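Local coordinates for periplasmic protein TorT (Vibrio parahaemolyticus, PDB 3O1I) that probably binds trimethylamine N-oxide in the periplasm and passes its presence on to the sensor kinase TorS, at residues 50-55 against 70-75; 58-63 against 83-88; 171-176 against 186-191. One frame throughout, in Å; residues are numbered along the deposited sequence.

How the interactions relate
Interactions 1 and 2 belong to the lobe built around the five-stranded parallel sheet, and interaction 3 to the lobe of the four-stranded one. The first two share helix 49-62, their centres about 13 Å apart, and their segments alternate along the chain: 50-55, 58-63, 70-75, 83-88. They touch where Glu53 and Gln54 pack on Trp84. Interaction 3 comes later, its centre about 30 Å from that of interaction 1 and about 43 Å from that of interaction 2. Interaction 1 joins a helix to a loop, interaction 2 the ends of two helices, and interaction 3 a helix to the residue just past a strand, in the two-lobed fold of periplasmic binding proteins, which bind ligand between the lobes.

Interaction 1: residues 50-55 against 70-75; sequences SRQEQQ and GTVDPH
Gln52, on helix 49-62, and Val72, in the irregular loop that follows strand 66-69, bring helix and loop closest, with their CA atoms 7.9 Å apart. The contact is made by the Gln52 amide. Its CG lies anti to the backbone N (chi1 -168°) and the chain runs on extended, carrying the amide across to the loop backbone. There NE2 of Gln52 donates to O of Gly70 at 3.2 Å; the acceptor lies in the amide plane, but the donor stands well above the carbonyl plane of Gly70. OE1 of Gln52 takes a weak bond from N of Val72 at 3.4 Å and is hydrogen-bonded to OH of Tyr77. NE2 also makes a weak bond to O of Tyr12. Partners at both ends should fix the rotation of this buried amide. The Val72 side chain runs past it in the opposite direction, CG2 3.4 Å from OE1 of Gln52 and CG1 3.7 Å from CD. The loop follows the last strand of the beta-alpha-beta unit 37-42, 49-62, 66-69 of the parallel sheet. The amide thus bridges helix 49-62 to the chain just past strands 66-69 and 7-12, where Gly70 is backbone-bonded to Ile11 and Val72 packs on Pro13.

Interaction 2: residues 58-63 against 83-88; sequences LCTQWG and SWVGNT
Thr60 and Val85 meet because each turns a methyl toward the other where helix 49-62 passes the short helix 82-85. In Thr60, chi1 of 69° sets CG2 anti to the carbonyl carbon, which points the methyl at the other segment; in Val85, chi1 of -150° leaves CG1 roughly anti to the backbone N. Thr60 CG2 approaches Val85 CG1 to 3.2 Å and lies equally near O of Trp84, so one methyl spans a side chain and the backbone carbonyl before it. The backbones are close too, with the CA atoms of Thr60 and Val85 5.7 Å apart.

Both helices end here. Gly63 closes helix 49-62 with a positive phi, and Gly86 does the same after helix 82-85, as the second residue of a type II' beta turn from Val85 to Thr88. Helix 49-62 precedes strand 66-69 of the five-stranded parallel sheet, and the contact joins its C-terminal end to helix 82-85 in one Rossmann-like lobe of the periplasmic binding protein fold. Val85 also packs on Leu56 of helix 49-62 and on Ile67 of strand 66-69, while neighbouring Cys59 forms a disulfide with Cys9, tying helix 49-62 to strand 7-12.

No hydrogen bond joins the two segments. The Thr60 hydroxyl is bonded to O of Ala57 in its own helix, and Thr88 OG1 to O of Val85 at 2.9 Å, reaching it from above the carbonyl plane. What remains across the pair is van der Waals contact of one methyl with a methyl and a carbonyl oxygen, without a directional bond.

Interaction 3: residues 171-176 against 186-191; sequences DSFWAD and VQRVID
Phe173, one residue past strand 167-172, meets Val189 and Arg188 of helix 179-192 in a beta-alpha-beta crossover of the four-stranded parallel sheet. The connection leaves strand 167-172, passes through the helix over strand 137-142 and enters strand 197-200, as in the Rossmann-like lobes of periplasmic binding proteins.

The apolar part is the contact of Phe173 with Val189. The ring, with CG anti to the carbonyl carbon (chi1 -57°), is turned toward the helix, and its CE1 lies 4.1 Å from CG2 of Val189. Val189 is buried and rests on Ala140 and Leu142 of strand 137-142 as well, while Phe173 also reaches Leu142 and Leu185, so the ring joins the hydrophobic layer between helix and sheet.

The second kind of contact is that of a charged side chain with the same ring. Arg188 is exposed and bends at chi3 (-47°), which brings its guanidinium against the CD2 and CE2 side of the ring. Its CD comes to 3.7 Å from CE2 of Phe173, and the guanidinium plane is tilted 69° from that of the ring, an oblique approach rather than a stack. CD and the guanidinium NH1 both touch the ring.

Backbone bonds supply the framework: Phe173 and Asp171 both pair with Leu141 of the adjacent strand, and within the helix Asp191 N donates to O of Gln187. NH1 of Arg188 lies 3.5 Å from both CD2 and CE2 of Phe173.

Interaction 1: residues 50-55 against 70-75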
ATOM      1  N   SER D  50      -1.421  15.784  17.668  1.00 63.06           N
ATOM      2  CA  SER D  50      -1.062  14.912  18.776  1.00 63.56           C
ATOM      3  C   SER D  50       0.433  14.637  18.784  1.00 63.01           C
ATOM      4  O   SER D  50       1.063  14.622  19.837  1.00 62.18           O
ATOM      5  CB  SER D  50      -1.821  13.589  18.673  1.00 63.24           C
ATOM      6  OG  SER D  50      -3.204  13.817  18.474  1.00 63.75           O
ATOM      7  N   ARG D  51       0.998  14.432  17.602  1.00 63.25           N
ATOM      8  CA  ARG D  51       2.418  14.146  17.507  1.00 65.28           C
ATOM      9  C   ARG D  51       3.311  15.340  17.843  1.00 66.28           C
ATOM     10  O   ARG D  51       4.442  15.165  18.303  1.00 66.11           O
ATOM     11  CB  ARG D  51       2.757  13.617  16.111  1.00 65.19           C
ATOM     12  CG  ARG D  51       4.202  13.172  15.966  1.00 66.62           C
ATOM     13  CD  ARG D  51       4.308  12.081  14.934  1.00 68.61           C
ATOM     14  NE  ARG D  51       3.473  10.943  15.303  1.00 72.01           N
ATOM     15  CZ  ARG D  51       3.085   9.997  14.453  1.00 75.28           C
ATOM     16  NH1 ARG D  51       3.462  10.062  13.179  1.00 77.65           N
ATOM     17  NH2 ARG D  51       2.317   8.990  14.869  1.00 74.33           N
ATOM     18  N   GLN D  52       2.812  16.551  17.621  1.00 67.56           N
ATOM     19  CA  GLN D  52       3.610  17.741  17.918  1.00 68.30           C
ATOM     20  C   GLN D  52       3.570  18.025  19.422  1.00 67.81           C
ATOM     21  O   GLN D  52       4.586  18.407  20.006  1.00 66.57           O
ATOM     22  CB  GLN D  52       3.111  18.960  17.116  1.00 69.00           C
ATOM     23  CG  GLN D  52       4.079  20.151  17.159  1.00 69.10           C
ATOM     24  CD  GLN D  52       3.631  21.347  16.324  1.00 68.85           C
ATOM     25  OE1 GLN D  52       2.505  21.827  16.460  1.00 66.44           O
ATOM     26  NE2 GLN D  52       4.524  21.839  15.465  1.00 68.11           N
ATOM     27  N   GLU D  53       2.402  17.829  20.039  1.00 67.71           N
ATOM     28  CA  GLU D  53       2.239  18.024  21.481  1.00 66.57           C
ATOM     29  C   GLU D  53       3.266  17.162  22.189  1.00 66.73           C
ATOM     30  O   GLU D  53       3.900  17.593  23.144  1.00 67.55           O
ATOM     31  CB  GLU D  53       0.846  17.599  21.936  1.00 64.79           C
ATOM     32  CG  GLU D  53      -0.272  18.451  21.399  1.00 65.78           C
ATOM     33  CD  GLU D  53      -1.627  17.964  21.855  1.00 67.31           C
ATOM     34  OE1 GLU D  53      -1.928  16.775  21.629  1.00 69.55           O
ATOM     35  OE2 GLU D  53      -2.391  18.765  22.435  1.00 68.68           O
ATOM     36  N   GLN D  54       3.425  15.936  21.704  1.00 67.31           N
ATOM     37  CA  GLN D  54       4.386  15.007  22.282  1.00 68.93           C
ATOM     38  C   GLN D  54       5.830  15.429  21.970  1.00 69.01           C
ATOM     39  O   GLN D  54       6.685  15.418  22.851  1.00 68.40           O
ATOM     40  CB  GLN D  54       4.115  13.580  21.772  1.00 70.30           C
ATOM     41  CG  GLN D  54       2.650  13.105  21.907  1.00 72.15           C
ATOM     42  CD  GLN D  54       2.114  13.130  23.343  1.00 73.41           C
ATOM     43  OE1 GLN D  54       2.634  12.450  24.228  1.00 71.99           O
ATOM     44  NE2 GLN D  54       1.061  13.918  23.570  1.00 74.00           N
ATOM     45  N   GLN D  55       6.104  15.804  20.723  1.00 70.36           N
ATOM     46  CA  GLN D  55       7.450  16.234  20.337  1.00 70.65           C
ATOM     47  C   GLN D  55       7.783  17.508  21.096  1.00 71.49           C
ATOM     48  O   GLN D  55       8.946  17.811  21.374  1.00 71.20           O
ATOM     49  CB  GLN D  55       7.527  16.506  18.831  1.00 70.01           C
ATOM     50  CG  GLN D  55       7.351  15.272  17.952  1.00 68.83           C
ATOM     51  CD  GLN D  55       7.771  15.515  16.513  1.00 66.80           C
ATOM     52  OE1 GLN D  55       7.195  16.359  15.827  1.00 66.41           O
ATOM     53  NE2 GLN D  55       8.781  14.772  16.048  1.00 63.96           N
ATOM     54  N   GLY D  70       6.880  25.834  15.196  1.00 70.89           N
ATOM     55  CA  GLY D  70       6.181  26.145  13.957  1.00 68.36           C
ATOM     56  C   GLY D  70       4.879  25.367  14.035  1.00 67.20           C
ATOM     57  O   GLY D  70       4.759  24.292  13.459  1.00 66.85           O
ATOM     58  N   THR D  71       3.899  25.913  14.751  1.00 67.20           N
ATOM     59  CA  THR D  71       2.618  25.228  14.961  1.00 68.26           C
ATOM     60  C   THR D  71       1.802  24.782  13.770  1.00 67.96           C
ATOM     61  O   THR D  71       1.709  25.469  12.752  1.00 67.78           O
ATOM     62  CB  THR D  71       1.648  26.033  15.838  1.00 68.03           C
ATOM     63  OG1 THR D  71       1.259  27.218  15.149  1.00 70.19           O
ATOM     64  CG2 THR D  71       2.296  26.400  17.144  1.00 71.36           C
ATOM     65  N   VAL D  72       1.170  23.629  13.971  1.00 67.74           N
ATOM     66  CA  VAL D  72       0.318  22.969  13.000  1.00 67.51           C
ATOM     67  C   VAL D  72      -1.071  23.524  13.226  1.00 67.31           C
ATOM     68  O   VAL D  72      -2.064  22.908  12.874  1.00 67.31           O
ATOM     69  CB  VAL D  72       0.301  21.435  13.245  1.00 67.71           C
ATOM     70  CG1 VAL D  72       1.721  20.878  13.146  1.00 66.55           C
ATOM     71  CG2 VAL D  72      -0.299  21.127  14.618  1.00 67.41           C
ATOM     72  N   ASP D  73      -1.126  24.701  13.828  1.00 69.32           N
ATOM     73  CA  ASP D  73      -2.394  25.353  14.121  1.00 73.21           C
ATOM     74  C   ASP D  73      -2.136  26.519  15.068  1.00 75.45           C
ATOM     75  O   ASP D  73      -1.372  26.403  16.031  1.00 74.62           O
ATOM     76  CB  ASP D  73      -3.386  24.339  14.728  1.00 73.46           C
ATOM     77  CG  ASP D  73      -4.708  24.976  15.181  1.00 75.46           C
ATOM     78  OD1 ASP D  73      -4.972  26.153  14.866  1.00 75.30           O
ATOM     79  OD2 ASP D  73      -5.497  24.271  15.860  1.00 77.02           O
ATOM     80  N   PRO D  74      -2.781  27.668  14.806  1.00 78.26           N
ATOM     81  CA  PRO D  74      -2.599  28.846  15.649  1.00 80.13           C
ATOM     82  C   PRO D  74      -3.191  28.643  17.030  1.00 81.64           C
ATOM     83  O   PRO D  74      -2.540  28.890  18.045  1.00 82.47           O
ATOM     84  CB  PRO D  74      -3.361  29.937  14.886  1.00 80.25           C
ATOM     85  CG  PRO D  74      -3.390  29.436  13.484  1.00 79.07           C
ATOM     86  CD  PRO D  74      -3.702  27.998  13.708  1.00 77.92           C
ATOM     87  N   HIS D  75      -4.438  28.189  17.052  1.00 82.75           N
ATOM     88  CA  HIS D  75      -5.152  27.970  18.300  1.00 85.13           C
ATOM     89  C   HIS D  75      -4.912  26.609  18.973  1.00 85.56           C
ATOM     90  O   HIS D  75      -5.750  26.133  19.743  1.00 85.29           O
ATOM     91  CB  HIS D  75      -6.646  28.157  18.053  1.00 87.08           C
ATOM     92  CG  HIS D  75      -6.989  29.443  17.359  1.00 89.45           C
ATOM     93  ND1 HIS D  75      -6.579  30.675  17.822  1.00 91.15           N
ATOM     94  CD2 HIS D  75      -7.703  29.684  16.233  1.00 90.33           C
ATOM     95  CE1 HIS D  75      -7.024  31.620  17.010  1.00 91.60           C
ATOM     96  NE2 HIS D  75      -7.709  31.046  16.039  1.00 91.12           N
TER

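Interaction 2: residues 58-63 against 83-88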
ATOM      1  N   LEU D  58       8.609  16.296  24.221  1.00 77.25           N
ATOM      2  CA  LEU D  58       9.877  15.611  24.053  1.00 78.87           C
ATOM      3  C   LEU D  58      10.986  16.637  24.124  1.00 80.84           C
ATOM      4  O   LEU D  58      12.053  16.377  24.676  1.00 81.14           O
ATOM      5  CB  LEU D  58       9.938  14.891  22.706  1.00 78.02           C
ATOM      6  CG  LEU D  58      11.342  14.458  22.267  1.00 77.81           C
ATOM      7  CD1 LEU D  58      11.986  13.565  23.315  1.00 76.56           C
ATOM      8  CD2 LEU D  58      11.243  13.733  20.943  1.00 78.71           C
ATOM      9  N   CYS D  59      10.735  17.811  23.557  1.00 83.47           N
ATOM     10  CA  CYS D  59      11.737  18.865  23.582  1.00 86.16           C
ATOM     11  C   CYS D  59      12.127  19.158  25.026  1.00 86.82           C
ATOM     12  O   CYS D  59      13.308  19.140  25.378  1.00 86.37           O
ATOM     13  CB  CYS D  59      11.205  20.137  22.917  1.00 87.11           C
ATOM     14  SG  CYS D  59      11.432  20.254  21.106  1.00 89.25           S
ATOM     15  N   THR D  60      11.122  19.416  25.861  1.00 87.30           N
ATOM     16  CA  THR D  60      11.351  19.715  27.271  1.00 88.02           C
ATOM     17  C   THR D  60      12.208  18.628  27.932  1.00 88.48           C
ATOM     18  O   THR D  60      13.245  18.933  28.529  1.00 87.78           O
ATOM     19  CB  THR D  60      10.007  19.853  28.043  1.00 88.62           C
ATOM     20  OG1 THR D  60       9.362  18.574  28.144  1.00 90.00           O
ATOM     21  CG2 THR D  60       9.083  20.821  27.320  1.00 87.08           C
ATOM     22  N   GLN D  61      11.774  17.370  27.816  1.00 88.75           N
ATOM     23  CA  GLN D  61      12.493  16.235  28.394  1.00 88.27           C
ATOM     24  C   GLN D  61      13.952  16.273  27.961  1.00 87.39           C
ATOM     25  O   GLN D  61      14.845  15.890  28.710  1.00 86.70           O
ATOM     26  CB  GLN D  61      11.854  14.909  27.952  1.00 89.43           C
ATOM     27  CG  GLN D  61      10.340  14.839  28.175  1.00 91.15           C
ATOM     28  CD  GLN D  61       9.730  13.485  27.824  1.00 92.23           C
ATOM     29  OE1 GLN D  61      10.011  12.910  26.770  1.00 92.07           O
ATOM     30  NE2 GLN D  61       8.873  12.980  28.707  1.00 93.31           N
ATOM     31  N   TRP D  62      14.189  16.743  26.743  1.00 87.57           N
ATOM     32  CA  TRP D  62      15.545  16.839  26.218  1.00 88.58           C
ATOM     33  C   TRP D  62      16.266  17.981  26.923  1.00 88.55           C
ATOM     34  O   TRP D  62      17.492  18.103  26.853  1.00 88.01           O
ATOM     35  CB  TRP D  62      15.508  17.103  24.715  1.00 88.94           C
ATOM     36  CG  TRP D  62      16.857  17.105  24.061  1.00 89.32           C
ATOM     37  CD1 TRP D  62      17.743  16.066  23.996  1.00 89.14           C
ATOM     38  CD2 TRP D  62      17.448  18.183  23.327  1.00 89.57           C
ATOM     39  NE1 TRP D  62      18.848  16.429  23.259  1.00 89.75           N
ATOM     40  CE2 TRP D  62      18.694  17.722  22.837  1.00 89.43           C
ATOM     41  CE3 TRP D  62      17.045  19.495  23.033  1.00 89.31           C
ATOM     42  CZ2 TRP D  62      19.541  18.528  22.068  1.00 88.90           C
ATOM     43  CZ3 TRP D  62      17.888  20.295  22.268  1.00 89.58           C
ATOM     44  CH2 TRP D  62      19.124  19.805  21.794  1.00 88.72           C
ATOM     45  N   GLY D  63      15.483  18.818  27.596  1.00 88.85           N
ATOM     46  CA  GLY D  63      16.037  19.948  28.318  1.00 88.64           C
ATOM     47  C   GLY D  63      16.303  21.156  27.445  1.00 88.37           C
ATOM     48  O   GLY D  63      17.374  21.752  27.503  1.00 86.63           O
ATOM     49  N   SER D  83       1.658  24.112  29.593  1.00 82.06           N
ATOM     50  CA  SER D  83       1.244  22.770  29.992  1.00 80.87           C
ATOM     51  C   SER D  83       1.994  21.656  29.245  1.00 80.06           C
ATOM     52  O   SER D  83       1.829  20.480  29.556  1.00 78.12           O
ATOM     53  CB  SER D  83      -0.273  22.635  29.771  1.00 81.47           C
ATOM     54  OG  SER D  83      -0.739  21.317  29.990  1.00 81.61           O
ATOM     55  N   TRP D  84       2.804  22.027  28.257  1.00 80.31           N
ATOM     56  CA  TRP D  84       3.578  21.049  27.497  1.00 80.33           C
ATOM     57  C   TRP D  84       5.067  21.386  27.565  1.00 82.28           C
ATOM     58  O   TRP D  84       5.914  20.521  27.327  1.00 82.24           O
ATOM     59  CB  TRP D  84       3.150  21.003  26.017  1.00 77.26           C
ATOM     60  CG  TRP D  84       1.710  20.666  25.778  1.00 75.54           C
ATOM     61  CD1 TRP D  84       0.658  21.540  25.728  1.00 76.03           C
ATOM     62  CD2 TRP D  84       1.152  19.360  25.586  1.00 75.62           C
ATOM     63  NE1 TRP D  84      -0.519  20.860  25.516  1.00 75.92           N
ATOM     64  CE2 TRP D  84      -0.246  19.520  25.426  1.00 75.47           C
ATOM     65  CE3 TRP D  84       1.695  18.067  25.535  1.00 74.27           C
ATOM     66  CZ2 TRP D  84      -1.109  18.435  25.219  1.00 74.66           C
ATOM     67  CZ3 TRP D  84       0.836  16.986  25.330  1.00 73.98           C
ATOM     68  CH2 TRP D  84      -0.550  17.179  25.174  1.00 73.87           C
ATOM     69  N   VAL D  85       5.390  22.637  27.893  1.00 84.14           N
ATOM     70  CA  VAL D  85       6.790  23.040  27.951  1.00 86.28           C
ATOM     71  C   VAL D  85       7.222  23.669  29.279  1.00 87.68           C
ATOM     72  O   VAL D  85       8.403  23.634  29.630  1.00 87.42           O
ATOM     73  CB  VAL D  85       7.126  24.025  26.810  1.00 86.21           C
ATOM     74  CG1 VAL D  85       8.579  23.875  26.413  1.00 85.58           C
ATOM     75  CG2 VAL D  85       6.236  23.765  25.618  1.00 86.81           C
ATOM     76  N   GLY D  86       6.274  24.252  30.008  1.00 88.73           N
ATOM     77  CA  GLY D  86       6.610  24.867  31.283  1.00 90.60           C
ATOM     78  C   GLY D  86       7.139  26.292  31.198  1.00 91.01           C
ATOM     79  O   GLY D  86       6.555  27.137  30.525  1.00 90.99           O
ATOM     80  N   ASN D  87       8.245  26.564  31.884  1.00 91.60           N
ATOM     81  CA  ASN D  87       8.826  27.906  31.883  1.00 93.05           C
ATOM     82  C   ASN D  87       9.556  28.194  30.600  1.00 93.68           C
ATOM     83  O   ASN D  87      10.005  29.318  30.384  1.00 94.48           O
ATOM     84  CB  ASN D  87       9.824  28.090  33.035  1.00 94.33           C
ATOM     85  CG  ASN D  87      11.191  27.444  32.759  1.00 95.80           C
ATOM     86  OD1 ASN D  87      11.294  26.231  32.550  1.00 96.09           O
ATOM     87  ND2 ASN D  87      12.244  28.261  32.775  1.00 94.22           N
ATOM     88  N   THR D  88       9.688  27.182  29.754  1.00 93.34           N
ATOM     89  CA  THR D  88      10.403  27.358  28.509  1.00 92.38           C
ATOM     90  C   THR D  88       9.830  28.488  27.664  1.00 91.45           C
ATOM     91  O   THR D  88       8.614  28.590  27.478  1.00 89.67           O
ATOM     92  CB  THR D  88      10.401  26.069  27.688  1.00 92.60           C
ATOM     93  OG1 THR D  88      10.742  24.967  28.535  1.00 93.24           O
ATOM     94  CG2 THR D  88      11.423  26.161  26.562  1.00 93.30           C
TER

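Interaction 3: residues 171-176 against 186-191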
ATOM      1  N   ASP D 171     -13.054  32.870 -11.719  1.00 77.96           N
ATOM      2  CA  ASP D 171     -13.494  32.099 -10.573  1.00 78.10           C
ATOM      3  C   ASP D 171     -12.298  31.698  -9.721  1.00 76.62           C
ATOM      4  O   ASP D 171     -11.160  32.089  -9.991  1.00 75.40           O
ATOM      5  CB  ASP D 171     -14.262  30.847 -11.019  1.00 81.31           C
ATOM      6  CG  ASP D 171     -15.464  30.544 -10.117  1.00 83.84           C
ATOM      7  OD1 ASP D 171     -16.066  29.459 -10.266  1.00 84.66           O
ATOM      8  OD2 ASP D 171     -15.814  31.396  -9.263  1.00 83.31           O
ATOM      9  N   SER D 172     -12.570  30.916  -8.686  1.00 75.43           N
ATOM     10  CA  SER D 172     -11.531  30.466  -7.780  1.00 74.91           C
ATOM     11  C   SER D 172     -11.808  29.029  -7.348  1.00 74.07           C
ATOM     12  O   SER D 172     -12.938  28.689  -7.006  1.00 74.50           O
ATOM     13  CB  SER D 172     -11.485  31.383  -6.559  1.00 74.99           C
ATOM     14  OG  SER D 172     -10.383  31.070  -5.724  1.00 76.76           O
ATOM     15  N   PHE D 173     -10.777  28.191  -7.369  1.00 72.34           N
ATOM     16  CA  PHE D 173     -10.927  26.801  -6.974  1.00 71.62           C
ATOM     17  C   PHE D 173     -10.068  26.458  -5.771  1.00 70.67           C
ATOM     18  O   PHE D 173      -8.855  26.642  -5.777  1.00 69.20           O
ATOM     19  CB  PHE D 173     -10.588  25.870  -8.144  1.00 72.74           C
ATOM     20  CG  PHE D 173     -11.419  26.119  -9.364  1.00 74.26           C
ATOM     21  CD1 PHE D 173     -10.971  26.974 -10.364  1.00 74.28           C
ATOM     22  CD2 PHE D 173     -12.695  25.581  -9.469  1.00 74.43           C
ATOM     23  CE1 PHE D 173     -11.780  27.290 -11.447  1.00 73.56           C
ATOM     24  CE2 PHE D 173     -13.511  25.894 -10.550  1.00 74.33           C
ATOM     25  CZ  PHE D 173     -13.054  26.752 -11.537  1.00 73.85           C
ATOM     26  N   TRP D 174     -10.718  25.944  -4.738  1.00 70.84           N
ATOM     27  CA  TRP D 174     -10.032  25.573  -3.518  1.00 70.97           C
ATOM     28  C   TRP D 174      -9.795  24.070  -3.469  1.00 69.80           C
ATOM     29  O   TRP D 174     -10.558  23.292  -4.028  1.00 69.80           O
ATOM     30  CB  TRP D 174     -10.862  26.020  -2.320  1.00 73.79           C
ATOM     31  CG  TRP D 174     -11.337  27.430  -2.442  1.00 76.87           C
ATOM     32  CD1 TRP D 174     -12.559  27.855  -2.891  1.00 77.49           C
ATOM     33  CD2 TRP D 174     -10.579  28.610  -2.160  1.00 78.89           C
ATOM     34  NE1 TRP D 174     -12.605  29.229  -2.907  1.00 79.33           N
ATOM     35  CE2 TRP D 174     -11.404  29.719  -2.465  1.00 80.17           C
ATOM     36  CE3 TRP D 174      -9.283  28.839  -1.680  1.00 79.69           C
ATOM     37  CZ2 TRP D 174     -10.970  31.045  -2.304  1.00 80.71           C
ATOM     38  CZ3 TRP D 174      -8.853  30.157  -1.521  1.00 81.16           C
ATOM     39  CH2 TRP D 174      -9.696  31.243  -1.833  1.00 80.48           C
ATOM     40  N   ALA D 175      -8.728  23.672  -2.794  1.00 68.22           N
ATOM     41  CA  ALA D 175      -8.370  22.273  -2.663  1.00 67.73           C
ATOM     42  C   ALA D 175      -7.062  22.216  -1.915  1.00 68.24           C
ATOM     43  O   ALA D 175      -6.243  23.119  -2.023  1.00 69.26           O
ATOM     44  CB  ALA D 175      -8.208  21.642  -4.024  1.00 65.93           C
ATOM     45  N   ASP D 176      -6.851  21.148  -1.165  1.00 69.06           N
ATOM     46  CA  ASP D 176      -5.619  21.019  -0.409  1.00 71.07           C
ATOM     47  C   ASP D 176      -4.394  21.170  -1.318  1.00 71.14           C
ATOM     48  O   ASP D 176      -4.481  21.013  -2.536  1.00 71.07           O
ATOM     49  CB  ASP D 176      -5.611  19.673   0.312  1.00 73.19           C
ATOM     50  CG  ASP D 176      -6.883  19.444   1.126  1.00 75.64           C
ATOM     51  OD1 ASP D 176      -7.252  20.321   1.941  1.00 75.03           O
ATOM     52  OD2 ASP D 176      -7.518  18.382   0.958  1.00 77.02           O
ATOM     53  N   VAL D 186      -6.093  22.660 -12.116  1.00 49.57           N
ATOM     54  CA  VAL D 186      -5.502  23.394 -13.217  1.00 48.44           C
ATOM     55  C   VAL D 186      -6.151  22.941 -14.513  1.00 49.20           C
ATOM     56  O   VAL D 186      -6.563  23.766 -15.331  1.00 47.90           O
ATOM     57  CB  VAL D 186      -3.971  23.154 -13.284  1.00 47.73           C
ATOM     58  CG1 VAL D 186      -3.429  23.625 -14.614  1.00 48.04           C
ATOM     59  CG2 VAL D 186      -3.274  23.893 -12.150  1.00 46.89           C
ATOM     60  N   GLN D 187      -6.248  21.620 -14.680  1.00 50.92           N
ATOM     61  CA  GLN D 187      -6.835  21.015 -15.875  1.00 51.74           C
ATOM     62  C   GLN D 187      -8.214  21.582 -16.111  1.00 52.98           C
ATOM     63  O   GLN D 187      -8.541  21.981 -17.228  1.00 55.01           O
ATOM     64  CB  GLN D 187      -6.922  19.492 -15.738  1.00 50.89           C
ATOM     65  CG  GLN D 187      -5.607  18.816 -15.379  1.00 51.83           C
ATOM     66  CD  GLN D 187      -5.761  17.313 -15.174  1.00 55.09           C
ATOM     67  OE1 GLN D 187      -6.799  16.841 -14.678  1.00 54.50           O
ATOM     68  NE2 GLN D 187      -4.722  16.551 -15.537  1.00 52.74           N
ATOM     69  N   ARG D 188      -9.025  21.623 -15.059  1.00 53.98           N
ATOM     70  CA  ARG D 188     -10.366  22.171 -15.183  1.00 55.88           C
ATOM     71  C   ARG D 188     -10.243  23.593 -15.710  1.00 56.35           C
ATOM     72  O   ARG D 188     -11.040  24.028 -16.534  1.00 55.88           O
ATOM     73  CB  ARG D 188     -11.073  22.182 -13.825  1.00 57.42           C
ATOM     74  CG  ARG D 188     -12.559  22.544 -13.911  1.00 58.65           C
ATOM     75  CD  ARG D 188     -13.197  22.771 -12.538  1.00 60.05           C
ATOM     76  NE  ARG D 188     -12.873  21.721 -11.571  1.00 61.19           N
ATOM     77  CZ  ARG D 188     -13.397  21.631 -10.350  1.00 60.61           C
ATOM     78  NH1 ARG D 188     -14.285  22.525  -9.931  1.00 59.20           N
ATOM     79  NH2 ARG D 188     -13.023  20.649  -9.542  1.00 59.80           N
ATOM     80  N   VAL D 189      -9.232  24.310 -15.232  1.00 58.12           N
ATOM     81  CA  VAL D 189      -8.999  25.686 -15.653  1.00 60.19           C
ATOM     82  C   VAL D 189      -8.699  25.776 -17.143  1.00 61.04           C
ATOM     83  O   VAL D 189      -9.342  26.537 -17.872  1.00 61.27           O
ATOM     84  CB  VAL D 189      -7.835  26.317 -14.857  1.00 61.46           C
ATOM     85  CG1 VAL D 189      -7.413  27.656 -15.476  1.00 58.53           C
ATOM     86  CG2 VAL D 189      -8.270  26.508 -13.411  1.00 62.29           C
ATOM     87  N   ILE D 190      -7.726  24.991 -17.595  1.00 61.86           N
ATOM     88  CA  ILE D 190      -7.346  24.984 -19.001  1.00 62.65           C
ATOM     89  C   ILE D 190      -8.561  24.709 -19.889  1.00 64.73           C
ATOM     90  O   ILE D 190      -8.670  25.248 -20.991  1.00 64.12           O
ATOM     91  CB  ILE D 190      -6.258  23.927 -19.267  1.00 60.38           C
ATOM     92  CG1 ILE D 190      -5.038  24.208 -18.387  1.00 59.48           C
ATOM     93  CG2 ILE D 190      -5.830  23.981 -20.715  1.00 59.88           C
ATOM     94  CD1 ILE D 190      -3.942  23.165 -18.496  1.00 58.44           C
ATOM     95  N   ASP D 191      -9.480  23.883 -19.397  1.00 67.55           N
ATOM     96  CA  ASP D 191     -10.688  23.539 -20.142  1.00 70.27           C
ATOM     97  C   ASP D 191     -11.711  24.665 -20.259  1.00 71.76           C
ATOM     98  O   ASP D 191     -12.462  24.719 -21.232  1.00 72.20           O
ATOM     99  CB  ASP D 191     -11.358  22.313 -19.522  1.00 71.13           C
ATOM    100  CG  ASP D 191     -10.592  21.039 -19.791  1.00 72.94           C
ATOM    101  OD1 ASP D 191     -10.435  20.683 -20.977  1.00 74.53           O
ATOM    102  OD2 ASP D 191     -10.145  20.393 -18.822  1.00 74.63           O
TER